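Long-range contacts in UlvanLyase-PL25 (Pseudoalteromonas sp. PLSV, PDB 5UAS), which cleaves ulvan, the sulfated rhamnose- and uronic acid-containing cell-wall polysaccharide of green seaweeds, as a beta-propeller lyase of polysaccharide lyase family 25: residues 130-135 / 183-188; 218-223 / 238-243; 255-260 / 301-306. All coordinates share one frame; numbering follows the deposited sequence.

Contact 1 of 3, residues 130-135 / 183-188. With ZN (zinc ion), chain E; 83Y (3-O-sulfo-alpha-L-rhamnopyranose), chain C; BDP (beta-D-glucopyranuronic acid), chain B; EDO (1,2-ethanediol), chain I.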
loop_
_atom_site.group_PDB
_atom_site.type_symbol
_atom_site.label_atom_id
_atom_site.label_comp_id
_atom_site.label_asym_id
_atom_site.label_seq_id
_atom_site.Cartn_x
_atom_site.Cartn_y
_atom_site.Cartn_z
ATOM N N LEU A 130 -11.586 7.931 -17.470
ATOM C CA LEU A 130 -11.522 8.526 -16.138
ATOM C C LEU A 130 -10.120 8.982 -15.774
ATOM O O LEU A 130 -9.847 9.251 -14.601
ATOM C CB LEU A 130 -12.048 7.557 -15.081
ATOM C CG LEU A 130 -13.556 7.300 -15.109
ATOM C CD1 LEU A 130 -13.942 6.224 -14.116
ATOM C CD2 LEU A 130 -14.375 8.618 -14.897
ATOM N N GLY A 131 -9.228 9.099 -16.746
ATOM C CA GLY A 131 -7.910 9.621 -16.443
ATOM C C GLY A 131 -6.992 9.491 -17.638
ATOM O O GLY A 131 -7.450 9.272 -18.770
ATOM N N ASN A 132 -5.691 9.629 -17.362
ATOM C CA ASN A 132 -4.651 9.508 -18.373
ATOM C C ASN A 132 -3.972 8.147 -18.223
ATOM O O ASN A 132 -4.379 7.324 -17.405
ATOM C CB ASN A 132 -3.648 10.672 -18.267
ATOM C CG ASN A 132 -2.749 10.593 -17.003
ATOM O OD1 ASN A 132 -3.125 10.020 -15.982
ATOM N ND2 ASN A 132 -1.563 11.207 -17.085
ATOM N N THR A 133 -2.969 7.892 -19.063
ATOM C CA THR A 133 -2.314 6.580 -19.102
ATOM C C THR A 133 -0.812 6.753 -18.970
ATOM O O THR A 133 -0.275 7.864 -18.961
ATOM C CB THR A 133 -2.634 5.813 -20.400
ATOM O OG1 THR A 133 -2.107 6.527 -21.528
ATOM C CG2 THR A 133 -4.125 5.647 -20.587
ATOM N N HIS A 134 -0.123 5.622 -18.846
ATOM C CA HIS A 134 1.329 5.662 -18.840
ATOM C C HIS A 134 1.813 4.382 -19.504
ATOM O O HIS A 134 1.936 4.351 -20.729
ATOM C CB HIS A 134 1.866 5.839 -17.412
ATOM C CG HIS A 134 3.363 5.974 -17.353
ATOM N ND1 HIS A 134 4.072 6.771 -18.225
ATOM C CD2 HIS A 134 4.279 5.404 -16.538
ATOM C CE1 HIS A 134 5.361 6.685 -17.952
ATOM N NE2 HIS A 134 5.513 5.868 -16.927
ATOM N N HIS A 135 2.059 3.322 -18.744
ATOM C CA HIS A 135 2.251 2.007 -19.366
ATOM C C HIS A 135 1.849 0.902 -18.406
ATOM O O HIS A 135 1.740 1.110 -17.204
ATOM C CB HIS A 135 3.694 1.758 -19.850
ATOM C CG HIS A 135 4.754 2.130 -18.868
ATOM N ND1 HIS A 135 5.779 2.997 -19.185
ATOM C CD2 HIS A 135 4.967 1.748 -17.584
ATOM C CE1 HIS A 135 6.578 3.129 -18.139
ATOM N NE2 HIS A 135 6.108 2.385 -17.156
ATOM N N ALA A 183 -2.944 6.977 -14.804
ATOM C CA ALA A 183 -1.709 7.534 -14.241
ATOM C C ALA A 183 -2.061 8.754 -13.390
ATOM O O ALA A 183 -3.156 8.785 -12.826
ATOM C CB ALA A 183 -0.711 7.858 -15.356
ATOM N N HIS A 184 -1.176 9.757 -13.269
ATOM C CA HIS A 184 -1.420 10.812 -12.273
ATOM C C HIS A 184 -2.774 11.479 -12.451
ATOM O O HIS A 184 -3.431 11.857 -11.467
ATOM C CB HIS A 184 -0.367 11.905 -12.367
ATOM C CG HIS A 184 0.958 11.520 -11.819
ATOM N ND1 HIS A 184 1.876 12.457 -11.401
ATOM C CD2 HIS A 184 1.534 10.313 -11.636
ATOM C CE1 HIS A 184 2.955 11.838 -10.954
ATOM N NE2 HIS A 184 2.783 10.537 -11.114
ATOM N N ARG A 185 -3.170 11.728 -13.688
ATOM C CA ARG A 185 -4.260 12.664 -13.923
ATOM C C ARG A 185 -5.554 11.878 -14.125
ATOM O O ARG A 185 -6.177 11.885 -15.185
ATOM C CB ARG A 185 -3.926 13.590 -15.091
ATOM C CG ARG A 185 -2.858 14.594 -14.694
ATOM C CD ARG A 185 -2.416 15.525 -15.813
ATOM N NE ARG A 185 -1.494 16.513 -15.248
ATOM C CZ ARG A 185 -1.196 17.677 -15.819
ATOM N NH1 ARG A 185 -1.741 18.014 -16.984
ATOM N NH2 ARG A 185 -0.353 18.505 -15.213
ATOM N N SER A 186 -5.978 11.257 -13.028
ATOM C CA SER A 186 -7.026 10.247 -13.048
ATOM C C SER A 186 -7.820 10.285 -11.750
ATOM O O SER A 186 -7.290 10.631 -10.688
ATOM C CB SER A 186 -6.439 8.828 -13.215
ATOM O OG SER A 186 -5.432 8.798 -14.210
ATOM N N ASP A 187 -9.090 9.912 -11.851
ATOM C CA ASP A 187 -9.891 9.674 -10.658
ATOM C C ASP A 187 -9.404 8.435 -9.925
ATOM O O ASP A 187 -8.820 7.525 -10.513
ATOM C CB ASP A 187 -11.354 9.459 -11.011
ATOM C CG ASP A 187 -12.041 10.724 -11.524
ATOM O OD1 ASP A 187 -11.380 11.757 -11.788
ATOM O OD2 ASP A 187 -13.261 10.638 -11.667
ATOM N N TRP A 188 -9.696 8.382 -8.631
ATOM C CA TRP A 188 -9.610 7.144 -7.873
ATOM C C TRP A 188 -10.987 6.507 -7.809
ATOM O O TRP A 188 -12.009 7.199 -7.756
ATOM C CB TRP A 188 -9.058 7.381 -6.472
ATOM C CG TRP A 188 -7.569 7.529 -6.469
ATOM C CD1 TRP A 188 -6.848 8.591 -6.964
ATOM C CD2 TRP A 188 -6.611 6.593 -5.972
ATOM N NE1 TRP A 188 -5.510 8.370 -6.793
ATOM C CE2 TRP A 188 -5.332 7.166 -6.165
ATOM C CE3 TRP A 188 -6.714 5.355 -5.358
ATOM C CZ2 TRP A 188 -4.151 6.519 -5.793
ATOM C CZ3 TRP A 188 -5.516 4.703 -4.960
ATOM C CH2 TRP A 188 -4.268 5.294 -5.205
HETATM ZN ZN ZN E . 1.761 14.506 -11.383
HETATM C C1 83Y C . 4.817 10.536 -15.792
HETATM C C2 83Y C . 6.133 10.557 -15.028
HETATM C C3 83Y C . 5.894 10.317 -13.547
HETATM C C4 83Y C . 5.202 8.969 -13.354
HETATM C C5 83Y C . 3.884 9.048 -14.134
HETATM C C6 83Y C . 3.056 7.780 -14.046
HETATM O O1 83Y C . 4.011 11.652 -15.390
HETATM O O1S 83Y C . 8.543 11.398 -11.066
HETATM O O2 83Y C . 7.016 9.559 -15.545
HETATM O O2S 83Y C . 7.435 12.888 -12.624
HETATM O O3 83Y C . 7.123 10.424 -12.829
HETATM O O3S 83Y C . 6.163 11.722 -10.936
HETATM O O5 83Y C . 4.133 9.304 -15.527
HETATM S S 83Y C . 7.311 11.620 -11.866
HETATM O O4 83Y C . 4.964 8.740 -11.956
HETATM C C1 BDP B . 5.803 7.746 -11.327
HETATM C C2 BDP B . 6.637 8.407 -10.207
HETATM C C3 BDP B . 5.673 8.779 -9.124
HETATM C C4 BDP B . 4.887 7.616 -8.643
HETATM C C5 BDP B . 4.185 6.956 -9.763
HETATM C C6 BDP B . 2.745 7.451 -10.130
HETATM O O2 BDP B . 7.633 7.481 -9.757
HETATM O O3 BDP B . 4.860 9.913 -9.472
HETATM O O4 BDP B . 5.484 6.656 -7.749
HETATM O O5 BDP B . 4.962 6.650 -10.875
HETATM O O6A BDP B . 2.074 8.107 -9.325
HETATM O O6B BDP B . 2.260 7.139 -11.232
HETATM C C1 EDO I . -13.315 12.138 -15.012
HETATM O O1 EDO I . -13.035 13.030 -13.924
HETATM C C2 EDO I . -13.664 12.926 -16.270
HETATM O O2 EDO I . -12.545 13.737 -16.642
HETATM O O HOH W 1 0.716 10.786 -15.123
#
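Leu130 O and Asn132 O of one irregular loop take backbone bonds from Asp187 N (2.9 Å) and Ala183 N (3.0 Å) of another that runs beside it. Between them Gly131 passes close against the second loop, its CA 3.1 Å from Arg185 O. Arg185 is the centre of an inverse gamma turn, which the side chain of Asn132 meets. With chi1 at 70°, its CG sits between backbone N and carbonyl carbon, which brings OD1 to the turn, where it accepts from Arg185 N at 2.9 Å, the donor standing above the amide plane. The other end of the amide, ND2, donates to a water that also takes His184 N, so both ends of the Asn132 amide are tied to the 183-188 loop. Ser186 OG receives Asn132 N at 3.3 Å and donates to Ala183 O within its own loop. Arg185 extends away to a salt bridge with Asp244. Ala183 CB lies 3.9 Å from His134 CB, and the His134 ring lays one face against the rhamnose, with sugar C6 3.7 Å from His134 CD2. His184 ND1 binds zinc, while NE2 donates to rhamnose O4 at 2.9 Å and more weakly to glucuronate O3. Together the loops form one wall of the glycan-binding cleft of this beta-propeller lyase, beside its structural zinc site.

Contact 2 of 3, residues 218-223 / 238-243. With ZN (zinc ion), chain E; BDP (beta-D-glucopyranuronic acid), chain B.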
loop_
_atom_site.group_PDB
_atom_site.type_symbol
_atom_site.label_atom_id
_atom_site.label_comp_id
_atom_site.label_asym_id
_atom_site.label_seq_id
_atom_site.Cartn_x
_atom_site.Cartn_y
_atom_site.Cartn_z
ATOM N N VAL A 218 -3.163 20.052 -12.266
ATOM C CA VAL A 218 -4.316 19.163 -12.182
ATOM C C VAL A 218 -4.397 18.624 -10.763
ATOM O O VAL A 218 -3.375 18.208 -10.197
ATOM C CB VAL A 218 -4.183 18.006 -13.195
ATOM C CG1 VAL A 218 -5.371 17.056 -13.116
ATOM C CG2 VAL A 218 -3.979 18.534 -14.590
ATOM N N ASP A 219 -5.613 18.592 -10.203
ATOM C CA ASP A 219 -5.859 17.855 -8.962
ATOM C C ASP A 219 -5.572 16.363 -9.130
ATOM O O ASP A 219 -6.124 15.707 -10.018
ATOM C CB ASP A 219 -7.312 18.012 -8.508
ATOM C CG ASP A 219 -7.675 19.414 -8.113
ATOM O OD1 ASP A 219 -6.796 20.224 -7.719
ATOM O OD2 ASP A 219 -8.883 19.704 -8.194
ATOM N N SER A 220 -4.772 15.814 -8.215
ATOM C CA SER A 220 -4.345 14.421 -8.242
ATOM C C SER A 220 -4.260 13.912 -6.811
ATOM O O SER A 220 -4.092 14.689 -5.866
ATOM C CB SER A 220 -2.991 14.295 -8.968
ATOM O OG SER A 220 -2.567 12.955 -9.135
ATOM N N TRP A 221 -4.329 12.588 -6.660
ATOM C CA TRP A 221 -4.516 12.023 -5.324
ATOM C C TRP A 221 -3.755 10.728 -5.146
ATOM O O TRP A 221 -3.476 10.004 -6.103
ATOM C CB TRP A 221 -5.986 11.710 -5.037
ATOM C CG TRP A 221 -6.899 12.860 -5.186
ATOM C CD1 TRP A 221 -7.679 13.149 -6.279
ATOM C CD2 TRP A 221 -7.200 13.865 -4.205
ATOM N NE1 TRP A 221 -8.421 14.272 -6.045
ATOM C CE2 TRP A 221 -8.144 14.740 -4.785
ATOM C CE3 TRP A 221 -6.754 14.120 -2.903
ATOM C CZ2 TRP A 221 -8.666 15.862 -4.102
ATOM C CZ3 TRP A 221 -7.255 15.219 -2.230
ATOM C CH2 TRP A 221 -8.215 16.087 -2.830
ATOM N N TYR A 222 -3.513 10.400 -3.883
ATOM C CA TYR A 222 -3.052 9.064 -3.516
ATOM C C TYR A 222 -3.839 8.626 -2.286
ATOM O O TYR A 222 -3.777 9.285 -1.253
ATOM C CB TYR A 222 -1.530 9.050 -3.241
ATOM C CG TYR A 222 -0.686 9.349 -4.461
ATOM C CD1 TYR A 222 -0.301 10.640 -4.761
ATOM C CD2 TYR A 222 -0.235 8.326 -5.294
ATOM C CE1 TYR A 222 0.482 10.923 -5.890
ATOM C CE2 TYR A 222 0.552 8.602 -6.420
ATOM C CZ TYR A 222 0.899 9.903 -6.713
ATOM O OH TYR A 222 1.671 10.222 -7.819
ATOM N N ALA A 223 -4.532 7.494 -2.382
ATOM C CA ALA A 223 -5.389 6.998 -1.311
ATOM C C ALA A 223 -4.875 5.661 -0.781
ATOM O O ALA A 223 -4.185 4.918 -1.476
ATOM C CB ALA A 223 -6.833 6.834 -1.821
ATOM N N ASP A 238 -3.527 11.652 0.471
ATOM C CA ASP A 238 -2.902 12.961 0.359
ATOM C C ASP A 238 -3.125 13.502 -1.048
ATOM O O ASP A 238 -3.602 12.799 -1.945
ATOM C CB ASP A 238 -1.403 12.963 0.782
ATOM C CG ASP A 238 -0.501 12.075 -0.065
ATOM O OD1 ASP A 238 -0.985 11.087 -0.643
ATOM O OD2 ASP A 238 0.734 12.366 -0.095
ATOM N N TYR A 239 -2.839 14.792 -1.214
ATOM C CA TYR A 239 -3.103 15.500 -2.457
ATOM C C TYR A 239 -1.812 15.720 -3.235
ATOM O O TYR A 239 -0.804 16.146 -2.674
ATOM C CB TYR A 239 -3.766 16.856 -2.166
ATOM C CG TYR A 239 -3.968 17.727 -3.384
ATOM C CD1 TYR A 239 -5.011 17.484 -4.267
ATOM C CD2 TYR A 239 -3.116 18.807 -3.638
ATOM C CE1 TYR A 239 -5.193 18.287 -5.379
ATOM C CE2 TYR A 239 -3.304 19.622 -4.743
ATOM C CZ TYR A 239 -4.339 19.352 -5.607
ATOM O OH TYR A 239 -4.511 20.166 -6.711
ATOM N N HIS A 240 -1.860 15.478 -4.544
ATOM C CA HIS A 240 -0.724 15.691 -5.432
ATOM C C HIS A 240 -0.999 16.926 -6.284
ATOM O O HIS A 240 -1.992 16.976 -7.024
ATOM C CB HIS A 240 -0.491 14.448 -6.301
ATOM C CG HIS A 240 0.475 14.648 -7.438
ATOM N ND1 HIS A 240 1.708 15.246 -7.275
ATOM C CD2 HIS A 240 0.400 14.288 -8.745
ATOM C CE1 HIS A 240 2.341 15.269 -8.440
ATOM N NE2 HIS A 240 1.569 14.691 -9.347
ATOM N N VAL A 241 -0.136 17.934 -6.162
ATOM C CA VAL A 241 -0.178 19.089 -7.052
ATOM C C VAL A 241 0.511 18.658 -8.342
ATOM O O VAL A 241 1.743 18.600 -8.411
ATOM C CB VAL A 241 0.497 20.320 -6.437
ATOM C CG1 VAL A 241 0.197 21.557 -7.273
ATOM C CG2 VAL A 241 0.071 20.504 -4.980
ATOM N N CYS A 242 -0.280 18.331 -9.363
ATOM C CA CYS A 242 0.271 17.761 -10.591
ATOM C C CYS A 242 0.525 18.895 -11.583
ATOM O O CYS A 242 -0.324 19.242 -12.409
ATOM C CB CYS A 242 -0.656 16.692 -11.159
ATOM S SG CYS A 242 0.146 15.637 -12.405
ATOM N N TRP A 243 1.729 19.461 -11.503
ATOM C CA TRP A 243 2.077 20.646 -12.279
ATOM C C TRP A 243 2.224 20.317 -13.758
ATOM O O TRP A 243 2.796 19.287 -14.136
ATOM C CB TRP A 243 3.392 21.260 -11.780
ATOM C CG TRP A 243 3.321 21.942 -10.453
ATOM C CD1 TRP A 243 3.788 21.469 -9.253
ATOM C CD2 TRP A 243 2.752 23.229 -10.182
ATOM N NE1 TRP A 243 3.539 22.387 -8.257
ATOM C CE2 TRP A 243 2.900 23.471 -8.800
ATOM C CE3 TRP A 243 2.126 24.203 -10.973
ATOM C CZ2 TRP A 243 2.463 24.657 -8.197
ATOM C CZ3 TRP A 243 1.681 25.377 -10.362
ATOM C CH2 TRP A 243 1.847 25.587 -8.994
HETATM ZN ZN ZN E . 1.761 14.506 -11.383
HETATM C C1 BDP B . 5.803 7.746 -11.327
HETATM C C2 BDP B . 6.637 8.407 -10.207
HETATM C C3 BDP B . 5.673 8.779 -9.124
HETATM C C4 BDP B . 4.887 7.616 -8.643
HETATM C C5 BDP B . 4.185 6.956 -9.763
HETATM C C6 BDP B . 2.745 7.451 -10.130
HETATM O O2 BDP B . 7.633 7.481 -9.757
HETATM O O3 BDP B . 4.860 9.913 -9.472
HETATM O O4 BDP B . 5.484 6.656 -7.749
HETATM O O5 BDP B . 4.962 6.650 -10.875
HETATM O O6A BDP B . 2.074 8.107 -9.325
HETATM O O6B BDP B . 2.260 7.139 -11.232
#
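Val218 pairs with Cys242, Ser220 with His240 and Tyr222 with Asp238 as the hydrogen-bonded pairs of an antiparallel ladder; Asp219-Val241 and Trp221-Tyr239 are the non-hydrogen-bonded pairs between them. The bond from His240 N to Ser220 O is short at 2.7 Å, whereas the return bond is weak. The short strand segments meet at 145°, well twisted from exact antiparallel.

Aromatic packing occupies the face bearing Trp221 and Tyr239. The edge of Tyr239 points at the face of the Trp221 six-membered ring in a T-shaped pair, planes at 72° and Tyr239 CD1 3.8 Å from Trp221 CH2. Polar contacts continue along this face: Tyr239 CG is anti to the backbone N (chi1 175°), which carries the ring forward along its own strand to where OH donates to Asp219 OD1 in a very short bond of 2.5 Å. Arg287 and Lys210 form salt bridges with the same carboxylate.

Metal ligation and sugar binding belong to the other face. His240 NE2 and Cys242 SG bind zinc at 2.0 and 2.2 Å; His184 and His254 complete the site. Zinc at NE2 and Glu257 O at ND1 fix the rotation of the His240 imidazole; Ser220 OG lies at its edge near CD2 and is hydrogen-bonded to His184 O. Alongside, Tyr222 points the same way as His240, its CE1 against His240 CB, and its OH donates to the glucuronate carboxylate oxygen O6A at 2.6 Å. This is a twisted beta hairpin within the propeller, carrying half the ligands of a three-histidine, one-cysteine zinc site next to the substrate cleft.

Contact 3 of 3, residues 255-260 / 301-306. With 83Y (3-O-sulfo-alpha-L-rhamnopyranose), chain D.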
loop_
_atom_site.group_PDB
_atom_site.type_symbol
_atom_site.label_atom_id
_atom_site.label_comp_id
_atom_site.label_asym_id
_atom_site.label_seq_id
_atom_site.Cartn_x
_atom_site.Cartn_y
_atom_site.Cartn_z
ATOM N N THR A 255 6.801 17.584 -10.549
ATOM C CA THR A 255 7.508 16.880 -9.491
ATOM C C THR A 255 6.553 15.867 -8.863
ATOM O O THR A 255 5.444 15.649 -9.358
ATOM C CB THR A 255 7.978 17.869 -8.437
ATOM O OG1 THR A 255 6.815 18.493 -7.877
ATOM C CG2 THR A 255 8.876 18.943 -9.064
ATOM N N THR A 256 6.983 15.257 -7.754
ATOM C CA THR A 256 6.094 14.442 -6.929
ATOM C C THR A 256 5.440 15.242 -5.796
ATOM O O THR A 256 4.981 14.634 -4.821
ATOM C CB THR A 256 6.832 13.228 -6.342
ATOM O OG1 THR A 256 7.836 13.657 -5.405
ATOM C CG2 THR A 256 7.487 12.393 -7.460
ATOM N N GLU A 257 5.387 16.575 -5.903
ATOM C CA GLU A 257 4.853 17.407 -4.821
ATOM C C GLU A 257 3.494 16.898 -4.345
ATOM O O GLU A 257 2.538 16.806 -5.126
ATOM C CB GLU A 257 4.742 18.866 -5.275
ATOM C CG GLU A 257 4.102 19.773 -4.218
ATOM C CD GLU A 257 4.155 21.263 -4.562
ATOM O OE1 GLU A 257 4.664 21.633 -5.644
ATOM O OE2 GLU A 257 3.687 22.067 -3.728
ATOM N N ARG A 258 3.411 16.573 -3.057
ATOM C CA ARG A 258 2.165 16.156 -2.426
ATOM C C ARG A 258 2.050 16.886 -1.093
ATOM O O ARG A 258 3.065 17.213 -0.470
ATOM C CB ARG A 258 2.134 14.628 -2.213
ATOM C CG ARG A 258 2.175 13.811 -3.533
ATOM C CD ARG A 258 2.802 12.414 -3.343
ATOM N NE ARG A 258 2.012 11.556 -2.450
ATOM C CZ ARG A 258 2.037 10.224 -2.453
ATOM N NH1 ARG A 258 2.818 9.562 -3.329
ATOM N NH2 ARG A 258 1.259 9.547 -1.591
ATOM N N HIS A 259 0.823 17.179 -0.665
ATOM C CA HIS A 259 0.658 17.788 0.649
ATOM C C HIS A 259 -0.553 17.215 1.363
ATOM O O HIS A 259 -1.489 16.702 0.736
ATOM C CB HIS A 259 0.464 19.310 0.602
ATOM C CG HIS A 259 1.532 20.043 -0.147
ATOM N ND1 HIS A 259 2.793 20.265 0.370
ATOM C CD2 HIS A 259 1.512 20.628 -1.366
ATOM C CE1 HIS A 259 3.509 20.941 -0.513
ATOM N NE2 HIS A 259 2.749 21.185 -1.568
ATOM N N ASP A 260 -0.532 17.379 2.692
ATOM C CA ASP A 260 -1.675 17.242 3.595
ATOM C C ASP A 260 -2.166 15.809 3.720
ATOM O O ASP A 260 -1.670 14.906 3.031
ATOM C CB ASP A 260 -2.828 18.150 3.132
ATOM C CG ASP A 260 -2.431 19.620 3.061
ATOM O OD1 ASP A 260 -1.538 20.060 3.823
ATOM O OD2 ASP A 260 -3.028 20.330 2.244
ATOM N N GLU A 301 4.144 23.534 4.007
ATOM C CA GLU A 301 5.030 23.356 2.870
ATOM C C GLU A 301 5.683 21.979 2.836
ATOM O O GLU A 301 6.346 21.664 1.844
ATOM C CB GLU A 301 6.111 24.437 2.859
ATOM C CG GLU A 301 5.541 25.836 2.697
ATOM C CD GLU A 301 6.575 26.920 2.914
ATOM O OE1 GLU A 301 7.779 26.598 2.913
ATOM O OE2 GLU A 301 6.181 28.089 3.091
ATOM N N LEU A 302 5.488 21.149 3.862
ATOM C CA LEU A 302 6.087 19.816 3.858
ATOM C C LEU A 302 5.445 18.954 2.786
ATOM O O LEU A 302 4.225 18.961 2.616
ATOM C CB LEU A 302 5.912 19.116 5.202
ATOM C CG LEU A 302 6.501 19.798 6.433
ATOM C CD1 LEU A 302 6.245 18.966 7.680
ATOM C CD2 LEU A 302 7.998 20.044 6.251
ATOM N N TRP A 303 6.276 18.184 2.087
ATOM C CA TRP A 303 5.808 17.267 1.057
ATOM C C TRP A 303 5.509 15.912 1.679
ATOM O O TRP A 303 6.263 15.428 2.535
ATOM C CB TRP A 303 6.858 17.082 -0.035
ATOM C CG TRP A 303 7.102 18.237 -0.968
ATOM C CD1 TRP A 303 6.899 19.579 -0.725
ATOM C CD2 TRP A 303 7.602 18.144 -2.312
ATOM N NE1 TRP A 303 7.240 20.311 -1.842
ATOM C CE2 TRP A 303 7.659 19.453 -2.830
ATOM C CE3 TRP A 303 7.987 17.069 -3.137
ATOM C CZ2 TRP A 303 8.115 19.727 -4.123
ATOM C CZ3 TRP A 303 8.427 17.342 -4.427
ATOM C CH2 TRP A 303 8.486 18.658 -4.905
ATOM N N THR A 304 4.427 15.286 1.234
ATOM C CA THR A 304 3.918 14.092 1.894
ATOM C C THR A 304 4.142 12.850 1.045
ATOM O O THR A 304 4.363 12.919 -0.168
ATOM C CB THR A 304 2.423 14.242 2.195
ATOM O OG1 THR A 304 1.739 14.632 0.992
ATOM C CG2 THR A 304 2.230 15.304 3.256
ATOM N N PHE A 305 4.077 11.705 1.717
ATOM C CA PHE A 305 3.986 10.411 1.069
ATOM C C PHE A 305 3.034 9.609 1.935
ATOM O O PHE A 305 3.270 9.473 3.137
ATOM C CB PHE A 305 5.371 9.733 0.948
ATOM C CG PHE A 305 5.342 8.446 0.197
ATOM C CD1 PHE A 305 5.341 8.456 -1.189
ATOM C CD2 PHE A 305 5.336 7.229 0.870
ATOM C CE1 PHE A 305 5.271 7.288 -1.911
ATOM C CE2 PHE A 305 5.297 6.033 0.159
ATOM C CZ PHE A 305 5.298 6.067 -1.247
ATOM N N ASN A 306 1.941 9.139 1.349
ATOM C CA ASN A 306 0.849 8.614 2.168
ATOM C C ASN A 306 1.267 7.339 2.904
ATOM O O ASN A 306 2.153 6.594 2.470
ATOM C CB ASN A 306 -0.399 8.351 1.307
ATOM C CG ASN A 306 -1.666 8.244 2.140
ATOM O OD1 ASN A 306 -1.725 8.788 3.241
ATOM N ND2 ASN A 306 -2.665 7.506 1.639
HETATM C C1 83Y D . 5.157 6.699 -6.360
HETATM C C2 83Y D . 5.477 5.310 -5.833
HETATM C C3 83Y D . 6.979 5.000 -5.966
HETATM C C4 83Y D . 7.869 6.101 -5.379
HETATM C C5 83Y D . 7.413 7.457 -5.883
HETATM C C6 83Y D . 8.155 8.570 -5.140
HETATM O O1S 83Y D . 7.430 1.352 -5.126
HETATM O O2 83Y D . 5.079 5.236 -4.487
HETATM O O2S 83Y D . 8.829 2.625 -6.758
HETATM O O3 83Y D . 7.229 3.771 -5.314
HETATM O O3S 83Y D . 6.463 2.291 -7.094
HETATM O O5 83Y D . 6.004 7.663 -5.750
HETATM S S 83Y D . 7.520 2.456 -6.098
HETATM O O4 83Y D . 9.233 5.934 -5.821
HETATM O O HOH W 2 5.831 14.274 -2.275
#
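Glu257 lies over one face of the Trp303 indole: its CA makes a CH-pi contact 3.5 Å from the centroid of the six-membered ring, close to the ring normal, and CB and CG carry the cover on toward CZ2 and CE2. Thr255 meets the far corner of the same indole, OG1 3.4 Å from Trp303 CH2, while also accepting from Glu257 N in an ST turn that shapes the chain over the ring. The carboxylate of Glu257 lies almost parallel to the indole plane.

Hydrogen bonding centres on His259. Its NE2 donates to Glu257 OE2 at 2.5 Å, on the oxygen's anti lone pair, and its ND1 to Leu302 O at 3.0 Å, both partners close to the ring plane. Gripped at both nitrogens, the imidazole is held in rotation; it is probably doubly protonated, with the carboxylate favouring the positive charge. Trp243 holds the other oxygen of Glu257. On the backbone, Thr304 N reaches Arg258 O at 2.9 Å, and one water donates to both Thr256 O and Thr304 O.

The two strands come from different sheets of the beta-propeller, 303-311 being an outermost strand of the next four-stranded sheet, and their short segments stand at 86° where they meet instead of pairing as a ladder.

Charge and ligand contacts lie toward the substrate cleft. Arg258 bends at chi3 (64°), bringing Phe305 CD1 over one face of its guanidinium, 3.5 Å from Arg258 NH1, the planes 43° apart. Its NE forms a salt bridge with Asp238, which also bonds Thr304 OG1, and Tyr222 engages Arg258 in a cation-pi contact. Phe305 turns its ring edge to a sulfated rhamnose, with CE1 3.3 Å from the sugar's O2.

In the fold
Contact 2 is the buried member, a regular strand ladder, whereas contacts 1 and 3 are partly buried, one joining loops and the other joining a strand and its preceding loop in one sheet to the outermost strand of the next. Contact 2 touches both others: Trp188 NE1 of contact 1 meets Trp221 O, and contact 3 uses strand 258-267, neighbour of strand 232-243. Contacts 1 and 3 do not touch. Zinc bridges contacts 1 and 2, and both reach the glucuronate; contact 3 meets a second sulfated rhamnose through Phe305, while its Thr256 also touches the one at contact 1. Backbone and amide bonds dominate contact 1, paired strands and aromatics contact 2, and indole packing with a histidine hydrogen-bonded at both ring nitrogens contact 3.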